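Local coordinates for endo-n-acetyl-beta-d-glucosaminidase (Hypocrea jecorina, PDB 4AC1), which probably hydrolyses the chitobiose core of N-linked glycans as a family 18 endo-beta-N-acetylglucosaminidase, and is held responsible for deglycosylating the fungus's own cellulases, at residues 11-16 / 59-64; 19-24 / 65-70. All coordinates share one frame; numbering follows the deposited sequence.

Contact 1. Residues 11-16 / 59-64; sequences TTHDSS and PHFYTL. With NAG (2-acetamido-2-deoxy-beta-D-glucopyranose), chain C.
The shortest polar bond here, 2.7 Å between Thr12 OG1 and His13 ND1, fixes the imidazole that reaches across to His60. Either atom could supply the proton. The hydroxyl lies in the ring plane, at its edge, and so holds the rotation of the His13 ring. Also in the plane of the His13 ring, at its rim, sits the backbone oxygen of His60, with His13 NE2 3.0 Å from His60 O. The ring of His13 lies on that of His60 in an offset stack, centroids 3.6 Å apart and planes at 12°; the two side chains come from opposite directions, so that His13 CE1 lies over the rim of the His60 ring and His60 NE2 over the rim of the His13 ring. His60 gets there with CG anti to its backbone N (chi1 -160°), and it turns its edge to Phe61 CZ. The Phe61 ring has His60 CD2 over one face and meets Thr12 OG1 with its edge, at CE1, 3.7 Å away. On the other branch of Thr12, methyl CG2 presses on Leu64 CD1 at 3.5 Å, a tight carbon pair. Phe54 meets the His60 ring from outside the two segments. Thus the loop after strand 4-9 is joined to the N-terminal end of helix 62-73 by stacked imidazoles and a threonine. With the rings this close, protonating both at once would probably be disfavoured.

Contact 2. Residues 19-24 / 65-70; sequences PISMLP and WNETIT. With NAG (2-acetamido-2-deoxy-beta-D-glucopyranose), chain C.
A serine capping bond at the turn leading into helix 24-27 lies at the heart of this contact, and the carboxylate of Glu67 on helix 62-73 is bound into it. Ser21 OG accepts from Leu23 N at 3.1 Å and gives its own proton to Glu67 OE2 at 2.7 Å. The other carboxylate oxygen takes a second bond from the same turn, Met22 N to Glu67 OE1 at 2.9 Å. Both donors arrive on the syn side of their oxygens, 29° and 27° out of the carboxylate plane, so the group is held at two points and its rotation is fixed. Water 1 adds a third bond: it donates to Glu67 OE1 at 2.9 Å and also to Ile20 O, tying the carbonyl of Ile20 to the same oxygen. Glu67 reaches this position with its chain extended beyond CG, while the Ser21 hydroxyl swings away from its own N, which lets OG face both Leu23 N and the carboxylate.

Apolar groups line the acidic side chain. Met22 slides past it in the opposite direction, CG against OE1, then bends at chi3 to bring CE to Thr68 CG2 at 4.0 Å. Leu23 crosses it obliquely, CD1 being 3.5 Å from Glu67 OE2, and Leu23 and Thr70 cross at about a right angle, with Leu23 CD2 against Thr70 CB. One residue before Glu67, Asn66 carries the N-linked sugar, its ND2 bonded to C1 of NAG.

Two protein donors and a water thus satisfy the carboxylate oxygens of Glu67, which is consistent with an ionised side chain that pins the loop before helix 24-27 to helix 62-73.

How the contacts relate
The centres of contacts 1 and 2 lie about 10 Å apart, and both join the loop between strand 4-9 and helix 24-27 to helix 62-73. Along the chain the order is 11-16, 19-24, 59-64, 65-70, so the segments alternate and the loop meets the helix twice, contact 1 at its start and contact 2 around its middle. The two touch directly: Thr12 O lies 2.8 Å from Ile20 N, a probable hydrogen bond, and Pro19 packs on Thr63. Both also border the glycan on Asn66. In the parallel-stranded barrel of this family 18 enzyme, they fasten the first strand's following loop to a helix between strands 35-42 and 77-83.

Contact 1. Residues 11-16 / 59-64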
ATOM      1  N   THR A  11      -3.802 -11.251  -4.427  1.00  7.44           N
ATOM      2  CA  THR A  11      -4.393 -12.478  -4.955  1.00  8.13           C
ATOM      3  C   THR A  11      -5.175 -12.092  -6.199  1.00  8.23           C
ATOM      4  O   THR A  11      -6.193 -11.385  -6.116  1.00  8.64           O
ATOM      5  CB  THR A  11      -5.296 -13.149  -3.918  1.00  8.24           C
ATOM      6  OG1 THR A  11      -4.523 -13.438  -2.755  1.00  9.12           O
ATOM      7  CG2 THR A  11      -5.880 -14.464  -4.450  1.00  8.58           C
ATOM      8  N   THR A  12      -4.687 -12.566  -7.346  1.00  8.54           N
ATOM      9  CA  THR A  12      -5.137 -12.104  -8.656  1.00  9.23           C
ATOM     10  C   THR A  12      -5.979 -13.142  -9.394  1.00  9.34           C
ATOM     11  O   THR A  12      -6.652 -12.821 -10.374  1.00  9.23           O
ATOM     12  CB  THR A  12      -3.929 -11.732  -9.558  1.00  9.68           C
ATOM     13  OG1 THR A  12      -3.081 -12.883  -9.695  1.00  9.93           O
ATOM     14  CG2 THR A  12      -3.123 -10.568  -8.958  1.00 10.54           C
ATOM     15  N   HIS A  13      -5.910 -14.383  -8.910  1.00 10.05           N
ATOM     16  CA  HIS A  13      -6.589 -15.529  -9.518  1.00 11.35           C
ATOM     17  C   HIS A  13      -7.214 -16.360  -8.413  1.00 12.30           C
ATOM     18  O   HIS A  13      -6.684 -16.431  -7.306  1.00 12.25           O
ATOM     19  CB  HIS A  13      -5.594 -16.398 -10.303  1.00 10.96           C
ATOM     20  CG  HIS A  13      -5.049 -15.735 -11.530  1.00 10.37           C
ATOM     21  ND1 HIS A  13      -4.244 -14.618 -11.474  1.00  8.54           N
ATOM     22  CD2 HIS A  13      -5.180 -16.039 -12.844  1.00 11.56           C
ATOM     23  CE1 HIS A  13      -3.915 -14.253 -12.702  1.00 11.33           C
ATOM     24  NE2 HIS A  13      -4.475 -15.097 -13.552  1.00 11.46           N
ATOM     25  N   ASP A  14      -8.337 -16.998  -8.727  1.00 14.13           N
ATOM     26  CA  ASP A  14      -9.052 -17.801  -7.737  1.00 16.17           C
ATOM     27  C   ASP A  14      -8.501 -19.226  -7.666  1.00 17.60           C
ATOM     28  O   ASP A  14      -7.538 -19.558  -8.368  1.00 18.13           O
ATOM     29  CB  ASP A  14     -10.562 -17.780  -8.011  1.00 16.25           C
ATOM     30  CG  ASP A  14     -10.945 -18.490  -9.303  1.00 16.28           C
ATOM     31  OD1 ASP A  14     -10.148 -19.302  -9.815  1.00 17.33           O
ATOM     32  OD2 ASP A  14     -12.063 -18.239  -9.805  1.00 16.10           O
ATOM     33  N   SER A  15      -9.115 -20.060  -6.825  1.00 19.01           N
ATOM     34  CA  SER A  15      -8.660 -21.440  -6.608  1.00 19.93           C
ATOM     35  C   SER A  15      -8.658 -22.303  -7.875  1.00 19.96           C
ATOM     36  O   SER A  15      -7.973 -23.336  -7.926  1.00 20.54           O
ATOM     37  CB  SER A  15      -9.492 -22.112  -5.517  1.00 20.23           C
ATOM     38  OG  SER A  15     -10.795 -22.400  -5.989  1.00 22.19           O
ATOM     39  N   SER A  16      -9.424 -21.883  -8.884  1.00 19.69           N
ATOM     40  CA  SER A  16      -9.471 -22.563 -10.182  1.00 19.43           C
ATOM     41  C   SER A  16      -8.539 -21.910 -11.204  1.00 18.88           C
ATOM     42  O   SER A  16      -8.633 -22.181 -12.405  1.00 18.75           O
ATOM     43  CB  SER A  16     -10.902 -22.600 -10.732  1.00 19.58           C
ATOM     44  OG  SER A  16     -11.805 -23.185  -9.809  1.00 21.37           O
ATOM     45  N   PRO A  59       1.509 -13.942 -19.704  1.00 10.47           N
ATOM     46  CA  PRO A  59       0.080 -14.111 -20.015  1.00 10.40           C
ATOM     47  C   PRO A  59      -0.819 -14.230 -18.776  1.00 10.00           C
ATOM     48  O   PRO A  59      -1.987 -13.833 -18.834  1.00  9.97           O
ATOM     49  CB  PRO A  59       0.062 -15.403 -20.838  1.00 10.90           C
ATOM     50  CG  PRO A  59       1.376 -15.375 -21.546  1.00 10.73           C
ATOM     51  CD  PRO A  59       2.361 -14.762 -20.590  1.00 10.66           C
ATOM     52  N   HIS A  60      -0.271 -14.738 -17.673  1.00  9.79           N
ATOM     53  CA  HIS A  60      -0.984 -14.804 -16.390  1.00  9.69           C
ATOM     54  C   HIS A  60      -1.668 -13.482 -16.016  1.00  9.16           C
ATOM     55  O   HIS A  60      -2.748 -13.484 -15.403  1.00  9.55           O
ATOM     56  CB  HIS A  60      -0.031 -15.248 -15.268  1.00  9.92           C
ATOM     57  CG  HIS A  60      -0.721 -15.787 -14.049  1.00 10.98           C
ATOM     58  ND1 HIS A  60      -1.419 -16.977 -14.051  1.00 11.92           N
ATOM     59  CD2 HIS A  60      -0.783 -15.320 -12.779  1.00 11.59           C
ATOM     60  CE1 HIS A  60      -1.902 -17.205 -12.841  1.00 12.57           C
ATOM     61  NE2 HIS A  60      -1.528 -16.217 -12.050  1.00 12.24           N
ATOM     62  N   PHE A  61      -1.066 -12.367 -16.427  1.00  9.15           N
ATOM     63  CA  PHE A  61      -1.556 -11.045 -16.050  1.00  8.97           C
ATOM     64  C   PHE A  61      -2.217 -10.227 -17.160  1.00  8.69           C
ATOM     65  O   PHE A  61      -2.449  -9.029 -16.986  1.00  8.88           O
ATOM     66  CB  PHE A  61      -0.429 -10.249 -15.385  1.00  8.93           C
ATOM     67  CG  PHE A  61       0.086 -10.882 -14.127  1.00  8.57           C
ATOM     68  CD1 PHE A  61      -0.759 -11.096 -13.036  1.00  8.99           C
ATOM     69  CD2 PHE A  61       1.415 -11.288 -14.034  1.00  8.26           C
ATOM     70  CE1 PHE A  61      -0.281 -11.699 -11.877  1.00  9.12           C
ATOM     71  CE2 PHE A  61       1.895 -11.893 -12.881  1.00  8.68           C
ATOM     72  CZ  PHE A  61       1.052 -12.085 -11.795  1.00  7.87           C
ATOM     73  N   TYR A  62      -2.572 -10.857 -18.282  1.00  9.10           N
ATOM     74  CA  TYR A  62      -3.248 -10.124 -19.356  1.00  9.26           C
ATOM     75  C   TYR A  62      -4.550  -9.465 -18.895  1.00  8.38           C
ATOM     76  O   TYR A  62      -4.822  -8.317 -19.241  1.00  8.84           O
ATOM     77  CB  TYR A  62      -3.547 -11.022 -20.561  1.00 10.30           C
ATOM     78  CG  TYR A  62      -2.345 -11.407 -21.402  1.00 12.36           C
ATOM     79  CD1 TYR A  62      -1.158 -10.669 -21.361  1.00 15.15           C
ATOM     80  CD2 TYR A  62      -2.405 -12.513 -22.258  1.00 14.67           C
ATOM     81  CE1 TYR A  62      -0.057 -11.026 -22.139  1.00 16.98           C
ATOM     82  CE2 TYR A  62      -1.312 -12.872 -23.052  1.00 15.79           C
ATOM     83  CZ  TYR A  62      -0.144 -12.125 -22.980  1.00 17.09           C
ATOM     84  OH  TYR A  62       0.945 -12.477 -23.754  1.00 18.63           O
ATOM     85  N   THR A  63      -5.359 -10.212 -18.141  1.00  8.61           N
ATOM     86  CA  THR A  63      -6.652  -9.707 -17.676  1.00  8.06           C
ATOM     87  C   THR A  63      -6.404  -8.538 -16.723  1.00  6.84           C
ATOM     88  O   THR A  63      -6.997  -7.485 -16.854  1.00  6.94           O
ATOM     89  CB  THR A  63      -7.502 -10.810 -16.978  1.00  8.29           C
ATOM     90  OG1 THR A  63      -7.655 -11.950 -17.848  1.00  9.64           O
ATOM     91  CG2 THR A  63      -8.881 -10.275 -16.586  1.00  9.57           C
ATOM     92  N   LEU A  64      -5.494  -8.747 -15.769  1.00  6.76           N
ATOM     93  CA  LEU A  64      -5.164  -7.718 -14.783  1.00  6.76           C
ATOM     94  C   LEU A  64      -4.796  -6.382 -15.449  1.00  6.85           C
ATOM     95  O   LEU A  64      -5.404  -5.351 -15.164  1.00  6.07           O
ATOM     96  CB  LEU A  64      -4.042  -8.223 -13.873  1.00  7.20           C
ATOM     97  CG  LEU A  64      -3.701  -7.424 -12.613  1.00  7.44           C
ATOM     98  CD1 LEU A  64      -2.962  -8.305 -11.619  1.00  8.03           C
ATOM     99  CD2 LEU A  64      -2.882  -6.195 -12.956  1.00  8.91           C
TER
HETATM  100  C1  NAG C 302      -4.608  -7.264 -22.841  1.00 11.88           C
HETATM  101  C2  NAG C 302      -3.127  -6.877 -22.826  1.00 14.15           C
HETATM  102  C3  NAG C 302      -2.483  -7.199 -24.172  1.00 14.27           C
HETATM  103  C4  NAG C 302      -2.698  -8.677 -24.478  1.00 14.14           C
HETATM  104  C5  NAG C 302      -4.192  -9.003 -24.409  1.00 12.98           C
HETATM  105  C6  NAG C 302      -4.442 -10.495 -24.570  1.00 14.41           C
HETATM  106  C7  NAG C 302      -2.156  -5.128 -21.458  1.00 14.89           C
HETATM  107  C8  NAG C 302      -2.072  -3.663 -21.175  1.00 16.12           C
HETATM  108  N2  NAG C 302      -2.958  -5.484 -22.465  1.00 13.93           N
HETATM  109  O3  NAG C 302      -1.108  -6.888 -24.121  1.00 17.54           O
HETATM  110  O4  NAG C 302      -2.207  -9.005 -25.764  1.00 15.98           O
HETATM  111  O5  NAG C 302      -4.734  -8.630 -23.147  1.00 11.53           O
HETATM  112  O6  NAG C 302      -5.800 -10.682 -24.906  1.00 14.27           O
HETATM  113  O7  NAG C 302      -1.519  -5.935 -20.781  1.00 14.57           O

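Contact 2. Residues 19-24 / 65-70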
ATOM      1  N   PRO A  19      -8.798 -15.510 -13.467  1.00 12.04           N
ATOM      2  CA  PRO A  19      -8.596 -14.141 -12.987  1.00 10.77           C
ATOM      3  C   PRO A  19      -9.736 -13.657 -12.113  1.00  9.30           C
ATOM      4  O   PRO A  19     -10.899 -13.926 -12.395  1.00  9.27           O
ATOM      5  CB  PRO A  19      -8.532 -13.307 -14.275  1.00 10.47           C
ATOM      6  CG  PRO A  19      -8.043 -14.261 -15.313  1.00 12.00           C
ATOM      7  CD  PRO A  19      -8.615 -15.609 -14.924  1.00 12.14           C
ATOM      8  N   ILE A  20      -9.372 -12.958 -11.044  1.00  8.12           N
ATOM      9  CA  ILE A  20     -10.317 -12.240 -10.197  1.00  7.83           C
ATOM     10  C   ILE A  20     -10.407 -10.822 -10.741  1.00  7.48           C
ATOM     11  O   ILE A  20      -9.394 -10.130 -10.839  1.00  7.66           O
ATOM     12  CB  ILE A  20      -9.842 -12.253  -8.728  1.00  7.80           C
ATOM     13  CG1 ILE A  20      -9.902 -13.687  -8.185  1.00  9.21           C
ATOM     14  CG2 ILE A  20     -10.705 -11.323  -7.856  1.00  7.66           C
ATOM     15  CD1 ILE A  20      -9.104 -13.911  -6.934  1.00 11.55           C
ATOM     16  N   SER A  21     -11.601 -10.399 -11.135  1.00  6.83           N
ATOM     17  CA  SER A  21     -11.772  -9.065 -11.667  1.00  6.94           C
ATOM     18  C   SER A  21     -11.656  -8.026 -10.559  1.00  6.69           C
ATOM     19  O   SER A  21     -12.216  -8.208  -9.466  1.00  6.56           O
ATOM     20  CB  SER A  21     -13.136  -8.927 -12.339  1.00  7.11           C
ATOM     21  OG  SER A  21     -13.250  -7.648 -12.930  1.00  7.18           O
ATOM     22  N   MET A  22     -10.948  -6.933 -10.862  1.00  6.25           N
ATOM     23  CA  MET A  22     -10.908  -5.774  -9.981  1.00  6.32           C
ATOM     24  C   MET A  22     -12.053  -4.805 -10.250  1.00  6.05           C
ATOM     25  O   MET A  22     -12.275  -3.885  -9.460  1.00  6.79           O
ATOM     26  CB  MET A  22      -9.572  -5.041 -10.071  1.00  6.88           C
ATOM     27  CG  MET A  22      -9.263  -4.467 -11.452  1.00  5.89           C
ATOM     28  SD  MET A  22      -7.637  -3.687 -11.575  1.00  9.18           S
ATOM     29  CE  MET A  22      -6.524  -5.103 -11.539  1.00  7.99           C
ATOM     30  N   LEU A  23     -12.791  -5.021 -11.338  1.00  6.26           N
ATOM     31  CA  LEU A  23     -13.775  -4.041 -11.801  1.00  6.42           C
ATOM     32  C   LEU A  23     -15.015  -3.826 -10.920  1.00  6.61           C
ATOM     33  O   LEU A  23     -15.587  -2.734 -10.966  1.00  7.01           O
ATOM     34  CB  LEU A  23     -14.182  -4.280 -13.265  1.00  6.50           C
ATOM     35  CG  LEU A  23     -13.011  -4.286 -14.261  1.00  6.97           C
ATOM     36  CD1 LEU A  23     -13.512  -4.695 -15.625  1.00  7.93           C
ATOM     37  CD2 LEU A  23     -12.298  -2.943 -14.313  1.00  7.09           C
ATOM     38  N   PRO A  24     -15.426  -4.831 -10.107  1.00  6.29           N
ATOM     39  CA  PRO A  24     -16.568  -4.535  -9.229  1.00  6.91           C
ATOM     40  C   PRO A  24     -16.323  -3.343  -8.310  1.00  7.42           C
ATOM     41  O   PRO A  24     -17.266  -2.694  -7.885  1.00  7.02           O
ATOM     42  CB  PRO A  24     -16.719  -5.820  -8.421  1.00  6.77           C
ATOM     43  CG  PRO A  24     -16.272  -6.888  -9.382  1.00  6.59           C
ATOM     44  CD  PRO A  24     -15.066  -6.266 -10.054  1.00  6.39           C
ATOM     45  N   TRP A  65      -3.811  -6.399 -16.353  1.00  6.72           N
ATOM     46  CA  TRP A  65      -3.322  -5.138 -16.921  1.00  6.98           C
ATOM     47  C   TRP A  65      -4.356  -4.490 -17.829  1.00  6.90           C
ATOM     48  O   TRP A  65      -4.471  -3.276 -17.856  1.00  7.20           O
ATOM     49  CB  TRP A  65      -1.957  -5.283 -17.607  1.00  6.78           C
ATOM     50  CG  TRP A  65      -0.856  -5.648 -16.638  1.00  6.63           C
ATOM     51  CD1 TRP A  65      -0.078  -6.784 -16.661  1.00  5.84           C
ATOM     52  CD2 TRP A  65      -0.440  -4.907 -15.471  1.00  6.38           C
ATOM     53  NE1 TRP A  65       0.805  -6.778 -15.604  1.00  7.62           N
ATOM     54  CE2 TRP A  65       0.600  -5.644 -14.857  1.00  6.50           C
ATOM     55  CE3 TRP A  65      -0.834  -3.689 -14.897  1.00  5.91           C
ATOM     56  CZ2 TRP A  65       1.242  -5.206 -13.694  1.00  7.44           C
ATOM     57  CZ3 TRP A  65      -0.191  -3.262 -13.729  1.00  5.87           C
ATOM     58  CH2 TRP A  65       0.831  -4.018 -13.150  1.00  8.10           C
ATOM     59  N   ASN A  66      -5.118  -5.309 -18.557  1.00  7.08           N
ATOM     60  CA  ASN A  66      -6.227  -4.772 -19.339  1.00  6.83           C
ATOM     61  C   ASN A  66      -7.271  -4.060 -18.473  1.00  6.49           C
ATOM     62  O   ASN A  66      -7.751  -2.980 -18.827  1.00  6.98           O
ATOM     63  CB  ASN A  66      -6.869  -5.857 -20.189  1.00  7.60           C
ATOM     64  CG  ASN A  66      -6.168  -6.015 -21.507  1.00  7.69           C
ATOM     65  OD1 ASN A  66      -6.375  -5.222 -22.413  1.00 10.53           O
ATOM     66  ND2 ASN A  66      -5.320  -7.018 -21.611  1.00  9.78           N
ATOM     67  N   GLU A  67      -7.586  -4.647 -17.323  1.00  6.57           N
ATOM     68  CA  GLU A  67      -8.539  -4.020 -16.402  1.00  6.03           C
ATOM     69  C   GLU A  67      -8.017  -2.709 -15.801  1.00  5.51           C
ATOM     70  O   GLU A  67      -8.789  -1.785 -15.534  1.00  5.93           O
ATOM     71  CB  GLU A  67      -8.971  -4.990 -15.290  1.00  6.17           C
ATOM     72  CG  GLU A  67      -9.832  -6.140 -15.811  1.00  5.88           C
ATOM     73  CD  GLU A  67     -10.501  -6.938 -14.715  1.00  7.18           C
ATOM     74  OE1 GLU A  67      -9.960  -7.003 -13.593  1.00  8.12           O
ATOM     75  OE2 GLU A  67     -11.588  -7.503 -14.994  1.00  8.06           O
ATOM     76  N   THR A  68      -6.703  -2.609 -15.589  1.00  6.09           N
ATOM     77  CA  THR A  68      -6.180  -1.378 -14.966  1.00  5.90           C
ATOM     78  C   THR A  68      -6.481  -0.115 -15.777  1.00  6.01           C
ATOM     79  O   THR A  68      -6.644   0.962 -15.206  1.00  5.97           O
ATOM     80  CB  THR A  68      -4.663  -1.425 -14.626  1.00  6.28           C
ATOM     81  OG1 THR A  68      -3.892  -1.504 -15.829  1.00  6.71           O
ATOM     82  CG2 THR A  68      -4.318  -2.593 -13.685  1.00  7.63           C
ATOM     83  N   ILE A  69      -6.575  -0.255 -17.102  1.00  6.23           N
ATOM     84  CA  ILE A  69      -6.913   0.881 -17.964  1.00  7.47           C
ATOM     85  C   ILE A  69      -8.306   1.408 -17.617  1.00  7.30           C
ATOM     86  O   ILE A  69      -8.514   2.607 -17.449  1.00  7.03           O
ATOM     87  CB  ILE A  69      -6.831   0.518 -19.473  1.00  8.01           C
ATOM     88  CG1 ILE A  69      -5.417   0.058 -19.832  1.00  8.60           C
ATOM     89  CG2 ILE A  69      -7.243   1.708 -20.353  1.00  9.20           C
ATOM     90  CD1 ILE A  69      -5.315  -0.676 -21.155  1.00  9.75           C
ATOM     91  N   THR A  70      -9.245   0.479 -17.462  1.00  6.97           N
ATOM     92  CA  THR A  70     -10.619   0.810 -17.118  1.00  7.37           C
ATOM     93  C   THR A  70     -10.720   1.421 -15.722  1.00  6.36           C
ATOM     94  O   THR A  70     -11.501   2.361 -15.493  1.00  5.71           O
ATOM     95  CB  THR A  70     -11.491  -0.443 -17.225  1.00  8.05           C
ATOM     96  OG1 THR A  70     -11.280  -1.021 -18.520  1.00  9.65           O
ATOM     97  CG2 THR A  70     -12.964  -0.118 -17.042  1.00  8.36           C
TER
HETATM   98  C1  NAG C 302      -4.608  -7.264 -22.841  1.00 11.88           C
HETATM   99  C2  NAG C 302      -3.127  -6.877 -22.826  1.00 14.15           C
HETATM  100  C3  NAG C 302      -2.483  -7.199 -24.172  1.00 14.27           C
HETATM  101  C4  NAG C 302      -2.698  -8.677 -24.478  1.00 14.14           C
HETATM  102  C5  NAG C 302      -4.192  -9.003 -24.409  1.00 12.98           C
HETATM  103  C6  NAG C 302      -4.442 -10.495 -24.570  1.00 14.41           C
HETATM  104  C7  NAG C 302      -2.156  -5.128 -21.458  1.00 14.89           C
HETATM  105  C8  NAG C 302      -2.072  -3.663 -21.175  1.00 16.12           C
HETATM  106  N2  NAG C 302      -2.958  -5.484 -22.465  1.00 13.93           N
HETATM  107  O3  NAG C 302      -1.108  -6.888 -24.121  1.00 17.54           O
HETATM  108  O4  NAG C 302      -2.207  -9.005 -25.764  1.00 15.98           O
HETATM  109  O5  NAG C 302      -4.734  -8.630 -23.147  1.00 11.53           O
HETATM  110  O6  NAG C 302      -5.800 -10.682 -24.906  1.00 14.27           O
HETATM  111  O7  NAG C 302      -1.519  -5.935 -20.781  1.00 14.57           O
HETATM  112  O   HOH W   1      -7.904  -8.797 -12.713  1.00  9.52           O